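Local coordinates for pyocin-S2 (Pseudomonas aeruginosa, PDB 5ODW), which kills sensitive bacteria by breaking down their chromosomal DNA and inhibiting lipid synthesis, and is represented here by its mostly helical N-terminal part, at residues Q25-A29 / D157-S161. Numbering follows the deposited sequence.
Sequences QYIPA and DRHMS
Tyr-26 lies against the long helix 153-204 and reaches Asp-157, Met-160 and Ser-161, three positions spaced i, i+3 and i+4 that bring their side chains to the same side of the helix. It closes the short strand 24-26, which with 12-14 makes a two-stranded antiparallel sheet, so the contact packs this N-terminal sheet on the helical body of the pyocin fragment. With CG anti to the backbone N (chi1 -176°), the ring extends along the helix from Ser-161 back to Asp-157, one turn earlier. Met-160 CB sits over one face, 3.6 Å from the centroid of the Tyr-26 ring and 13° from its normal, a CH-pi contact; beyond CG the methionine chain bends away. Leu-57 and Tyr-54 of helix 47-70 touch Met-160 as well, and Leu-57 also meets Tyr-26, so a second helix shares this apolar patch.

Polar groups line the edge of the ring. Tyr-26 OH donates to Asp-157 OD1 at 2.7 Å, meeting that oxygen nearly along its C-O axis, with ring and carboxylate planes 54° apart. The bond would tend to hold the phenol's position and probably favours a charged aspartate. The other carboxylate oxygen, Asp-157 OD2, lies beside Pro-28 CB, where the chain has left the strand. Further along the ring edge, Ser-161 OG approaches Tyr-26 CD2 at 3.3 Å. That hydroxyl is already committed within the helix: Ser-161 OG donates to Asp-157 O at 3.0 Å from above the carbonyl plane, while Ser-161 N reaches the same oxygen from the opposite face.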
# COMPACT_ATOMS: atom_id res chain seq x y z
N GLN C 25 41.45 -14.72 4.45
CA GLN C 25 40.68 -14.47 3.22
C GLN C 25 39.21 -14.92 3.29
O GLN C 25 38.94 -16.03 3.74
CB GLN C 25 41.39 -15.13 2.01
CG GLN C 25 40.76 -14.81 0.65
CD GLN C 25 41.56 -15.32 -0.52
OE1 GLN C 25 42.67 -15.85 -0.37
NE2 GLN C 25 40.97 -15.24 -1.71
N TYR C 26 38.27 -14.06 2.80
CA TYR C 26 36.85 -14.37 2.66
C TYR C 26 36.55 -14.55 1.18
O TYR C 26 36.75 -13.62 0.39
CB TYR C 26 35.91 -13.30 3.28
CG TYR C 26 34.45 -13.71 3.20
CD1 TYR C 26 33.91 -14.66 4.06
CD2 TYR C 26 33.63 -13.21 2.19
CE1 TYR C 26 32.59 -15.09 3.94
CE2 TYR C 26 32.30 -13.64 2.06
CZ TYR C 26 31.79 -14.58 2.94
OH TYR C 26 30.48 -15.00 2.83
N ILE C 27 36.04 -15.73 0.81
CA ILE C 27 35.69 -16.02 -0.58
C ILE C 27 34.17 -16.12 -0.68
O ILE C 27 33.55 -16.89 0.05
CB ILE C 27 36.30 -17.34 -1.07
CG1 ILE C 27 37.77 -17.44 -0.66
CG2 ILE C 27 36.15 -17.47 -2.57
CD1 ILE C 27 37.97 -17.70 0.82
N PRO C 28 33.57 -15.34 -1.58
CA PRO C 28 32.13 -15.31 -1.78
C PRO C 28 31.72 -15.54 -3.23
O PRO C 28 32.53 -15.32 -4.13
CB PRO C 28 31.80 -13.86 -1.42
CG PRO C 28 33.02 -13.10 -1.86
CD PRO C 28 34.16 -14.07 -2.04
N ALA C 29 30.50 -16.00 -3.44
CA ALA C 29 29.97 -16.23 -4.78
C ALA C 29 29.75 -14.91 -5.49
O ALA C 29 29.34 -13.93 -4.87
CB ALA C 29 28.67 -17.02 -4.70
N ASP C 157 28.60 -10.62 2.56
CA ASP C 157 29.85 -10.86 1.84
C ASP C 157 30.80 -9.68 2.00
O ASP C 157 31.98 -9.89 2.26
CB ASP C 157 29.59 -11.19 0.37
CG ASP C 157 29.18 -12.64 0.09
OD1 ASP C 157 29.24 -13.46 1.04
OD2 ASP C 157 28.82 -12.95 -1.09
N ARG C 158 30.26 -8.44 1.93
CA ARG C 158 31.04 -7.22 2.10
C ARG C 158 31.58 -7.09 3.52
O ARG C 158 32.77 -6.83 3.67
CB ARG C 158 30.25 -5.97 1.66
CG ARG C 158 31.10 -4.70 1.60
CD ARG C 158 31.43 -4.23 0.18
NE ARG C 158 31.80 -2.80 0.18
CZ ARG C 158 33.04 -2.34 0.04
NH1 ARG C 158 34.05 -3.18 -0.15
NH2 ARG C 158 33.28 -1.03 0.07
N HIS C 159 30.73 -7.27 4.56
CA HIS C 159 31.14 -7.17 5.97
C HIS C 159 32.23 -8.18 6.32
O HIS C 159 33.14 -7.84 7.07
CB HIS C 159 29.95 -7.30 6.93
CG HIS C 159 29.19 -6.03 7.17
ND1 HIS C 159 29.24 -5.37 8.39
CD2 HIS C 159 28.34 -5.36 6.36
CE1 HIS C 159 28.44 -4.33 8.27
NE2 HIS C 159 27.87 -4.28 7.07
N MET C 160 32.14 -9.42 5.77
CA MET C 160 33.11 -10.48 6.05
C MET C 160 34.44 -10.23 5.32
O MET C 160 35.49 -10.31 5.95
CB MET C 160 32.53 -11.90 5.82
CG MET C 160 31.29 -12.27 6.70
SD MET C 160 31.31 -12.14 8.53
CE MET C 160 30.76 -10.52 8.77
N SER C 161 34.40 -9.86 4.01
CA SER C 161 35.60 -9.49 3.23
C SER C 161 36.35 -8.32 3.89
O SER C 161 37.58 -8.35 3.97
CB SER C 161 35.24 -9.14 1.79
OG SER C 161 34.68 -10.25 1.11